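Local coordinates for PCF11 protein (Saccharomyces cerevisiae, PDB 1SZ9) that probably binds the carboxy-terminal domain of RNA polymerase II through a CID domain, linking transcription to the processing of mRNA 3' ends, at residues Ile48-Arg51 against Ile52-Met56; Gln59-Tyr62 against Ala63-Leu67; Asn85-Asn88 against Leu89-Thr93; Leu105-Met108 against Phe109-Trp112. All coordinates share one frame; numbering follows the deposited sequence.

Interaction 1: Ile48-Arg51 against Ile52-Met56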
loop_
_atom_site.group_PDB
_atom_site.type_symbol
_atom_site.label_atom_id
_atom_site.label_comp_id
_atom_site.label_asym_id
_atom_site.label_seq_id
_atom_site.Cartn_x
_atom_site.Cartn_y
_atom_site.Cartn_z
ATOM N N ILE A 48 1.989 -5.797 -5.922
ATOM C CA ILE A 48 2.332 -5.033 -4.733
ATOM C C ILE A 48 2.071 -5.818 -3.446
ATOM O O ILE A 48 2.905 -5.808 -2.553
ATOM C CB ILE A 48 1.582 -3.677 -4.717
ATOM C CG1 ILE A 48 2.180 -2.771 -5.792
ATOM C CG2 ILE A 48 1.739 -2.968 -3.360
ATOM C CD1 ILE A 48 1.463 -1.476 -5.952
ATOM N N GLU A 49 0.929 -6.495 -3.349
ATOM C CA GLU A 49 0.624 -7.273 -2.142
ATOM C C GLU A 49 1.625 -8.412 -1.993
ATOM O O GLU A 49 2.060 -8.722 -0.881
ATOM C CB GLU A 49 -0.806 -7.834 -2.175
ATOM C CG GLU A 49 -1.884 -6.749 -2.276
ATOM C CD GLU A 49 -3.272 -7.223 -1.861
ATOM O OE1 GLU A 49 -3.536 -8.439 -1.915
ATOM O OE2 GLU A 49 -4.115 -6.375 -1.483
ATOM N N SER A 50 1.993 -9.018 -3.121
ATOM C CA SER A 50 2.967 -10.103 -3.115
ATOM C C SER A 50 4.304 -9.576 -2.592
ATOM O O SER A 50 4.921 -10.199 -1.721
ATOM C CB SER A 50 3.125 -10.687 -4.534
ATOM O OG SER A 50 4.156 -11.653 -4.562
ATOM N N ARG A 51 4.754 -8.428 -3.113
ATOM C CA ARG A 51 6.014 -7.842 -2.639
ATOM C C ARG A 51 5.956 -7.545 -1.132
ATOM O O ARG A 51 6.881 -7.878 -0.390
ATOM C CB ARG A 51 6.378 -6.551 -3.413
ATOM C CG ARG A 51 7.362 -5.667 -2.635
ATOM C CD ARG A 51 8.565 -5.090 -3.395
ATOM N NE ARG A 51 9.539 -6.102 -3.768
ATOM C CZ ARG A 51 10.859 -6.011 -3.600
ATOM N NH1 ARG A 51 11.429 -4.939 -3.048
ATOM N NH2 ARG A 51 11.622 -7.017 -4.002
ATOM N N ILE A 52 4.871 -6.930 -0.669
ATOM C CA ILE A 52 4.741 -6.628 0.755
ATOM C C ILE A 52 4.855 -7.897 1.604
ATOM O O ILE A 52 5.485 -7.912 2.668
ATOM C CB ILE A 52 3.394 -5.943 1.044
ATOM C CG1 ILE A 52 3.407 -4.526 0.442
ATOM C CG2 ILE A 52 3.128 -5.901 2.553
ATOM C CD1 ILE A 52 2.040 -3.853 0.411
ATOM N N GLU A 53 4.244 -8.965 1.122
ATOM C CA GLU A 53 4.263 -10.233 1.829
ATOM C C GLU A 53 5.613 -10.943 1.773
ATOM O O GLU A 53 6.053 -11.530 2.759
ATOM C CB GLU A 53 3.181 -11.137 1.248
ATOM C CG GLU A 53 3.018 -12.460 1.946
ATOM C CD GLU A 53 1.735 -13.149 1.524
ATOM O OE1 GLU A 53 1.633 -13.533 0.338
ATOM O OE2 GLU A 53 0.829 -13.290 2.376
ATOM N N LYS A 54 6.273 -10.875 0.621
ATOM C CA LYS A 54 7.559 -11.544 0.414
ATOM C C LYS A 54 8.829 -10.835 0.859
ATOM O O LYS A 54 9.640 -11.420 1.577
ATOM C CB LYS A 54 7.733 -11.907 -1.065
ATOM C CG LYS A 54 7.042 -13.188 -1.524
ATOM C CD LYS A 54 5.547 -13.178 -1.290
ATOM C CE LYS A 54 4.922 -14.411 -1.935
ATOM N NZ LYS A 54 3.449 -14.492 -1.764
ATOM N N CYS A 55 9.016 -9.589 0.425
ATOM C CA CYS A 55 10.234 -8.853 0.752
ATOM C C CYS A 55 10.495 -8.752 2.248
ATOM O O CYS A 55 9.657 -9.122 3.064
ATOM C CB CYS A 55 10.194 -7.458 0.115
ATOM S SG CYS A 55 9.169 -6.276 0.989
ATOM N N MET A 56 11.663 -8.253 2.628
ATOM C CA MET A 56 11.947 -8.146 4.049
ATOM C C MET A 56 11.569 -6.815 4.689
ATOM O O MET A 56 11.334 -5.830 3.990
ATOM C CB MET A 56 13.404 -8.487 4.319
ATOM C CG MET A 56 14.419 -7.749 3.526
ATOM S SD MET A 56 15.899 -8.739 3.718
ATOM C CE MET A 56 16.210 -8.586 5.495
#
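Four i to i+4 backbone bonds join I48-R51 to I52-M56, from I52 N on I48 O (2.9 Å, 168° at the hydrogen) to C55 N on R51 O (2.9 Å); C55 is already the first residue to leave helical angles. R51 carries the main side-chain contact. Its chain bends at chi2 and chi3, carrying the guanidinium forward along the helix until CB of C55 lies over the centre of one face, 4.0 Å from R51 CZ. C55 turns SG between its backbone N and carbonyl carbon (chi1 78°), bringing the sulfur to 3.1 Å from R51 O. Replacing R51 with alanine would probably uncover C55 CB and cost Q59 OE1 the weak hydrogen bond it receives from R51 NH1. On the apolar side, I48 CG2 meets I52 CD1 at 3.9 Å, the two branched chains crossing at a slant. Toward solvent, K54 bends at chi2 to pass S50 OG, and its NZ forms a salt bridge with E53 OE1 (2.9 Å), approaching on the anti side of the carboxylate. This is the C-terminal end of helix 41-54: I48 packs on helices 3-16 and 57-73, I52 reaches A63 and L89, and E49 bonds N85 before helix 86-95.

Interaction 2: Gln59-Tyr62 against Ala63-Leu67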
loop_
_atom_site.group_PDB
_atom_site.type_symbol
_atom_site.label_atom_id
_atom_site.label_comp_id
_atom_site.label_asym_id
_atom_site.label_seq_id
_atom_site.Cartn_x
_atom_site.Cartn_y
_atom_site.Cartn_z
ATOM N N GLN A 59 11.971 -3.086 3.435
ATOM C CA GLN A 59 11.446 -2.993 2.092
ATOM C C GLN A 59 9.930 -3.104 2.045
ATOM O O GLN A 59 9.311 -2.608 1.108
ATOM C CB GLN A 59 12.120 -4.041 1.195
ATOM C CG GLN A 59 13.595 -3.719 0.886
ATOM C CD GLN A 59 14.292 -4.827 0.108
ATOM O OE1 GLN A 59 13.701 -5.446 -0.785
ATOM N NE2 GLN A 59 15.561 -5.074 0.433
ATOM N N LYS A 60 9.323 -3.730 3.053
ATOM C CA LYS A 60 7.872 -3.865 3.079
ATOM C C LYS A 60 7.212 -2.477 3.175
ATOM O O LYS A 60 6.138 -2.249 2.597
ATOM C CB LYS A 60 7.400 -4.727 4.263
ATOM C CG LYS A 60 7.800 -6.220 4.233
ATOM C CD LYS A 60 7.157 -6.947 5.424
ATOM C CE LYS A 60 7.590 -8.428 5.535
ATOM N NZ LYS A 60 7.403 -9.225 4.266
ATOM N N LEU A 61 7.852 -1.566 3.910
ATOM C CA LEU A 61 7.339 -0.202 4.063
ATOM C C LEU A 61 7.282 0.515 2.720
ATOM O O LEU A 61 6.295 1.141 2.393
ATOM C CB LEU A 61 8.223 0.628 5.007
ATOM C CG LEU A 61 7.816 2.102 5.211
ATOM C CD1 LEU A 61 6.407 2.163 5.825
ATOM C CD2 LEU A 61 8.822 2.834 6.122
ATOM N N TYR A 62 8.354 0.413 1.945
ATOM C CA TYR A 62 8.402 1.106 0.662
ATOM C C TYR A 62 7.376 0.572 -0.331
ATOM O O TYR A 62 6.840 1.332 -1.136
ATOM C CB TYR A 62 9.831 1.060 0.121
ATOM C CG TYR A 62 10.821 1.462 1.198
ATOM C CD1 TYR A 62 10.670 2.663 1.900
ATOM C CD2 TYR A 62 11.882 0.626 1.546
ATOM C CE1 TYR A 62 11.558 3.015 2.932
ATOM C CE2 TYR A 62 12.771 0.960 2.563
ATOM C CZ TYR A 62 12.603 2.153 3.254
ATOM O OH TYR A 62 13.469 2.460 4.276
ATOM N N ALA A 63 7.070 -0.721 -0.244
ATOM C CA ALA A 63 6.052 -1.318 -1.113
ATOM C C ALA A 63 4.693 -0.750 -0.668
ATOM O O ALA A 63 3.817 -0.490 -1.497
ATOM C CB ALA A 63 6.057 -2.862 -0.986
ATOM N N PHE A 64 4.508 -0.583 0.640
ATOM C CA PHE A 64 3.262 0.021 1.138
ATOM C C PHE A 64 3.199 1.497 0.690
ATOM O O PHE A 64 2.111 2.042 0.491
ATOM C CB PHE A 64 3.177 -0.056 2.670
ATOM C CG PHE A 64 2.079 -0.965 3.173
ATOM C CD1 PHE A 64 0.737 -0.663 2.929
ATOM C CD2 PHE A 64 2.389 -2.114 3.909
ATOM C CE1 PHE A 64 -0.284 -1.484 3.405
ATOM C CE2 PHE A 64 1.372 -2.950 4.393
ATOM C CZ PHE A 64 0.028 -2.631 4.139
ATOM N N TYR A 65 4.350 2.153 0.545
ATOM C CA TYR A 65 4.321 3.552 0.074
ATOM C C TYR A 65 3.895 3.560 -1.385
ATOM O O TYR A 65 3.241 4.489 -1.842
ATOM C CB TYR A 65 5.676 4.255 0.234
ATOM C CG TYR A 65 6.034 4.656 1.656
ATOM C CD1 TYR A 65 5.104 4.574 2.701
ATOM C CD2 TYR A 65 7.303 5.152 1.953
ATOM C CE1 TYR A 65 5.447 4.988 4.022
ATOM C CE2 TYR A 65 7.647 5.562 3.248
ATOM C CZ TYR A 65 6.711 5.479 4.274
ATOM O OH TYR A 65 7.048 5.934 5.534
ATOM N N ALA A 66 4.246 2.504 -2.123
ATOM C CA ALA A 66 3.815 2.401 -3.516
ATOM C C ALA A 66 2.272 2.259 -3.533
ATOM O O ALA A 66 1.576 2.943 -4.290
ATOM C CB ALA A 66 4.466 1.190 -4.171
ATOM N N LEU A 67 1.757 1.359 -2.698
ATOM C CA LEU A 67 0.320 1.116 -2.557
ATOM C C LEU A 67 -0.383 2.433 -2.173
ATOM O O LEU A 67 -1.417 2.791 -2.730
ATOM C CB LEU A 67 0.087 0.071 -1.453
ATOM C CG LEU A 67 -1.338 -0.404 -1.112
ATOM C CD1 LEU A 67 -1.269 -1.766 -0.393
ATOM C CD2 LEU A 67 -2.056 0.622 -0.226
#
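L61 lies over one face of the Y65 ring, and this CH-pi contact dominates the side-chain packing between Q59-Y62 and A63-L67. L61 CG sits 4.0 Å from the centroid of the Y65 ring, 23° off the normal of that ring and displaced toward its rim. The methyls divide along the ring: CD1 of L61 is 3.5 Å from CE1 of Y65, and CD2 of L61 reaches the hydroxyl end, 3.6 Å from Y65 OH. Leucine CG stands anti to the backbone N (chi1 178°), which carries the isobutyl group along the helix to the ring one turn on. L61 O lies over a face of the same ring nearer its root, 3.6 Å from Y65 CG, while also accepting the hydrogen bond of Y65 N (2.9 Å). Y62 makes a looser approach, its CD1 being 4.2 Å from Y65 CD2; that Y65 atom is near the plane of the Y62 ring, at its edge, whereas the Y65 ring is met obliquely. A serine in place of Y65 would probably leave L61 without the aromatic face it covers and open a gap beside Y62. The helix, 57-73, is central and bordered on several sides: A63 touches R51 and I52 of helix 41-54, F64 packs on Y90 and T93 of helix 86-95 and on W112, and L61 meets K104 and L105 of helix 99-112.

Interaction 3: Asn85-Asn88 against Leu89-Thr93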
loop_
_atom_site.group_PDB
_atom_site.type_symbol
_atom_site.label_atom_id
_atom_site.label_comp_id
_atom_site.label_asym_id
_atom_site.label_seq_id
_atom_site.Cartn_x
_atom_site.Cartn_y
_atom_site.Cartn_z
ATOM N N ASN A 85 -7.554 -6.940 1.161
ATOM C CA ASN A 85 -6.572 -7.572 2.036
ATOM C C ASN A 85 -5.793 -6.567 2.890
ATOM O O ASN A 85 -4.888 -6.949 3.614
ATOM C CB ASN A 85 -5.594 -8.439 1.212
ATOM C CG ASN A 85 -6.315 -9.479 0.356
ATOM O OD1 ASN A 85 -7.361 -9.984 0.739
ATOM N ND2 ASN A 85 -5.749 -9.802 -0.802
ATOM N N LEU A 86 -6.188 -5.297 2.822
ATOM C CA LEU A 86 -5.519 -4.215 3.551
ATOM C C LEU A 86 -5.257 -4.506 5.018
ATOM O O LEU A 86 -4.139 -4.395 5.479
ATOM C CB LEU A 86 -6.329 -2.920 3.446
ATOM C CG LEU A 86 -5.576 -1.680 3.941
ATOM C CD1 LEU A 86 -4.431 -1.372 2.970
ATOM C CD2 LEU A 86 -6.543 -0.487 4.045
ATOM N N PHE A 87 -6.290 -4.876 5.760
ATOM C CA PHE A 87 -6.115 -5.170 7.177
ATOM C C PHE A 87 -5.143 -6.325 7.451
ATOM O O PHE A 87 -4.242 -6.187 8.279
ATOM C CB PHE A 87 -7.464 -5.472 7.834
ATOM C CG PHE A 87 -7.340 -6.070 9.194
ATOM C CD1 PHE A 87 -6.747 -5.350 10.234
ATOM C CD2 PHE A 87 -7.809 -7.362 9.446
ATOM C CE1 PHE A 87 -6.623 -5.904 11.511
ATOM C CE2 PHE A 87 -7.686 -7.929 10.721
ATOM C CZ PHE A 87 -7.092 -7.194 11.758
ATOM N N ASN A 88 -5.335 -7.468 6.792
ATOM C CA ASN A 88 -4.428 -8.595 7.012
ATOM C C ASN A 88 -3.007 -8.242 6.604
ATOM O O ASN A 88 -2.064 -8.587 7.294
ATOM C CB ASN A 88 -4.880 -9.841 6.238
ATOM C CG ASN A 88 -6.141 -10.449 6.818
ATOM O OD1 ASN A 88 -6.541 -10.104 7.921
ATOM N ND2 ASN A 88 -6.764 -11.365 6.081
ATOM N N LEU A 89 -2.858 -7.562 5.469
ATOM C CA LEU A 89 -1.533 -7.165 4.998
ATOM C C LEU A 89 -0.854 -6.192 5.964
ATOM O O LEU A 89 0.322 -6.324 6.275
ATOM C CB LEU A 89 -1.630 -6.506 3.611
ATOM C CG LEU A 89 -1.559 -7.456 2.410
ATOM C CD1 LEU A 89 -1.786 -6.681 1.113
ATOM C CD2 LEU A 89 -0.201 -8.148 2.397
ATOM N N TYR A 90 -1.612 -5.207 6.420
ATOM C CA TYR A 90 -1.096 -4.203 7.325
ATOM C C TYR A 90 -0.660 -4.808 8.654
ATOM O O TYR A 90 0.456 -4.578 9.110
ATOM C CB TYR A 90 -2.156 -3.120 7.552
ATOM C CG TYR A 90 -1.677 -1.970 8.423
ATOM C CD1 TYR A 90 -1.601 -2.096 9.808
ATOM C CD2 TYR A 90 -1.284 -0.764 7.855
ATOM C CE1 TYR A 90 -1.144 -1.038 10.607
ATOM C CE2 TYR A 90 -0.833 0.288 8.636
ATOM C CZ TYR A 90 -0.766 0.145 10.012
ATOM O OH TYR A 90 -0.335 1.196 10.784
ATOM N N LYS A 91 -1.560 -5.558 9.276
ATOM C CA LYS A 91 -1.295 -6.203 10.549
ATOM C C LYS A 91 -0.095 -7.156 10.469
ATOM O O LYS A 91 0.773 -7.134 11.334
ATOM C CB LYS A 91 -2.539 -6.987 11.000
ATOM C CG LYS A 91 -2.310 -7.886 12.213
ATOM C CD LYS A 91 -3.623 -8.444 12.775
ATOM C CE LYS A 91 -3.370 -9.360 13.998
ATOM N NZ LYS A 91 -4.647 -9.869 14.619
ATOM N N ARG A 92 -0.044 -7.986 9.432
ATOM C CA ARG A 92 1.065 -8.929 9.302
ATOM C C ARG A 92 2.386 -8.196 9.146
ATOM O O ARG A 92 3.383 -8.588 9.751
ATOM C CB ARG A 92 0.842 -9.878 8.113
ATOM C CG ARG A 92 -0.176 -10.970 8.426
ATOM C CD ARG A 92 -0.722 -11.650 7.180
ATOM N NE ARG A 92 -1.905 -12.450 7.500
ATOM C CZ ARG A 92 -2.737 -12.966 6.597
ATOM N NH1 ARG A 92 -2.526 -12.772 5.298
ATOM N NH2 ARG A 92 -3.794 -13.663 6.998
ATOM N N THR A 93 2.389 -7.124 8.356
ATOM C CA THR A 93 3.606 -6.348 8.152
ATOM C C THR A 93 4.053 -5.706 9.459
ATOM O O THR A 93 5.216 -5.786 9.833
ATOM C CB THR A 93 3.384 -5.240 7.088
ATOM O OG1 THR A 93 3.056 -5.866 5.853
ATOM C CG2 THR A 93 4.652 -4.369 6.880
#
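N88 and R92 stack along one side of the helix, their side chains running the same way with amide and guanidinium planes 27° apart. CB of N88 lies over the centre of one guanidinium face, 3.8 Å from R92 CZ, and R92 NH2 is 3.9 Å from N88 ND2, a distance that fits stacking. The extended R92 chain, CG to NE, takes its methylenes past the N88 carbonyl before the charged group comes back over N88. A second parallel pair is F87 with K91: the lysine CD approaches the ring obliquely, 3.8 Å from F87 CZ. Both pairs are i to i+4 neighbours on helix 86-95, one of the helices of the all-helical CID domain, with N85 at its N-cap position but making no capping bond through its side chain; its amide is engaged by E49. Among the hydrogen bonds, L89 N to N85 O (2.8 Å) is nearly linear, at 167° at the hydrogen. L89 O takes two, from T93 N (3.0 Å) and T93 OG1 (2.8 Å), which arrive from opposite faces of its plane. With chi1 at -62°, the buried threonine hydroxyl thus spends its proton on its own helix, one turn back.

Interaction 4: Leu105-Met108 against Phe109-Trp112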
loop_
_atom_site.group_PDB
_atom_site.type_symbol
_atom_site.label_atom_id
_atom_site.label_comp_id
_atom_site.label_asym_id
_atom_site.label_seq_id
_atom_site.Cartn_x
_atom_site.Cartn_y
_atom_site.Cartn_z
ATOM N N LEU A 105 4.400 3.225 9.630
ATOM C CA LEU A 105 3.144 2.569 9.225
ATOM C C LEU A 105 1.974 3.269 9.922
ATOM O O LEU A 105 0.884 3.373 9.375
ATOM C CB LEU A 105 3.121 1.101 9.644
ATOM C CG LEU A 105 4.085 0.168 8.903
ATOM C CD1 LEU A 105 4.060 -1.186 9.573
ATOM C CD2 LEU A 105 3.692 0.080 7.421
ATOM N N ILE A 106 2.212 3.751 11.138
ATOM C CA ILE A 106 1.146 4.412 11.888
ATOM C C ILE A 106 0.786 5.761 11.269
ATOM O O ILE A 106 -0.391 6.093 11.124
ATOM C CB ILE A 106 1.565 4.588 13.380
ATOM C CG1 ILE A 106 1.619 3.202 14.049
ATOM C CG2 ILE A 106 0.588 5.565 14.128
ATOM C CD1 ILE A 106 2.428 3.182 15.358
ATOM N N ASN A 107 1.802 6.544 10.919
ATOM C CA ASN A 107 1.553 7.844 10.309
ATOM C C ASN A 107 0.832 7.652 8.979
ATOM O O ASN A 107 -0.092 8.394 8.651
ATOM C CB ASN A 107 2.872 8.605 10.131
ATOM C CG ASN A 107 3.413 9.117 11.465
ATOM O OD1 ASN A 107 2.679 9.149 12.449
ATOM N ND2 ASN A 107 4.679 9.513 11.501
ATOM N N MET A 108 1.240 6.627 8.235
ATOM C CA MET A 108 0.613 6.338 6.951
ATOM C C MET A 108 -0.873 6.036 7.151
ATOM O O MET A 108 -1.724 6.517 6.389
ATOM C CB MET A 108 1.315 5.153 6.271
ATOM C CG MET A 108 0.659 4.680 4.971
ATOM S SD MET A 108 1.553 3.235 4.321
ATOM C CE MET A 108 1.061 1.964 5.598
ATOM N N PHE A 109 -1.178 5.237 8.168
ATOM C CA PHE A 109 -2.567 4.894 8.498
ATOM C C PHE A 109 -3.366 6.161 8.864
ATOM O O PHE A 109 -4.515 6.330 8.450
ATOM C CB PHE A 109 -2.586 3.919 9.672
ATOM C CG PHE A 109 -3.935 3.761 10.309
ATOM C CD1 PHE A 109 -4.950 3.042 9.663
ATOM C CD2 PHE A 109 -4.214 4.382 11.520
ATOM C CE1 PHE A 109 -6.226 2.953 10.214
ATOM C CE2 PHE A 109 -5.498 4.298 12.083
ATOM C CZ PHE A 109 -6.503 3.586 11.425
ATOM N N LYS A 110 -2.757 7.040 9.660
ATOM C CA LYS A 110 -3.416 8.281 10.038
ATOM C C LYS A 110 -3.853 9.074 8.809
ATOM O O LYS A 110 -4.958 9.595 8.771
ATOM C CB LYS A 110 -2.490 9.165 10.876
ATOM C CG LYS A 110 -2.443 8.840 12.365
ATOM C CD LYS A 110 -1.623 9.919 13.055
ATOM C CE LYS A 110 -1.576 9.746 14.551
ATOM N NZ LYS A 110 -0.885 10.928 15.136
ATOM N N LEU A 111 -2.987 9.167 7.802
ATOM C CA LEU A 111 -3.356 9.920 6.603
ATOM C C LEU A 111 -4.423 9.195 5.785
ATOM O O LEU A 111 -5.127 9.836 5.008
ATOM C CB LEU A 111 -2.123 10.209 5.739
ATOM C CG LEU A 111 -1.039 11.043 6.422
ATOM C CD1 LEU A 111 0.086 11.302 5.429
ATOM C CD2 LEU A 111 -1.615 12.371 6.927
ATOM N N TRP A 112 -4.562 7.874 5.953
ATOM C CA TRP A 112 -5.605 7.159 5.205
ATOM C C TRP A 112 -6.989 7.581 5.708
ATOM O O TRP A 112 -7.968 7.443 4.995
ATOM C CB TRP A 112 -5.501 5.627 5.339
ATOM C CG TRP A 112 -4.325 4.973 4.641
ATOM C CD1 TRP A 112 -3.560 5.500 3.640
ATOM C CD2 TRP A 112 -3.824 3.654 4.879
ATOM N NE1 TRP A 112 -2.605 4.581 3.234
ATOM C CE2 TRP A 112 -2.748 3.442 3.983
ATOM C CE3 TRP A 112 -4.177 2.629 5.768
ATOM C CZ2 TRP A 112 -2.020 2.238 3.948
ATOM C CZ3 TRP A 112 -3.455 1.430 5.733
ATOM C CH2 TRP A 112 -2.388 1.250 4.828
#
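M108 and W112 make the chief side-chain contact, one helical turn apart and crossing at a slant. The sulfur-aromatic part is oblique: M108 SD is 4.8 Å from the centroid of the six-membered ring, 52° off its normal. The apolar part is closer, with CE of M108 at 3.5 Å from CZ2 of W112. M108 is extended through chi1 and chi2 and then turns at chi3, which swings the methyl to the outer corner of the indole while CG stays 3.7 Å from W112 NE1. Polar contacts come from the backbone. M108 O lies over one face of the indole, 3.5 Å from W112 CG, and the bond it receives from W112 N is weak, 3.2 Å long and bent to 133°. The bond from K110 N to I106 O, 2.9 Å and 160° at the hydrogen, is shorter and straighter. The indole N-H is used elsewhere, on D68 OD1 of helix 57-73, which probably limits how the ring can turn. F109 packs instead on L128 and I131 of helix 125-137, and F123 meets W112 edge-to-face. The pairing is a Met-aromatic contact within one helix, its buried M108 and W112 facing helix 57-73 in the all-helical CID domain.

All four contacts are local and follow in series along the chain, so none closes a long loop, nests or crosses. Interaction 1, ending helix 41-54, passes through a short turn into interaction 2, where K60 NZ ties the turn by hydrogen bonds to C55 O (2.6 Å) and I52 O. Interaction 3 comes after helix 78-83 and returns to interaction 1 through E49 and N85. From helix 86-95 the chain proceeds to interaction 4, which Y90 OH reaches at L105 O through a weak hydrogen bond. F64 of interaction 2 touches both later contacts. Interactions 1 and 4, with centres about 19 Å apart, do not touch; helices 57-73 and 86-95 bridge them.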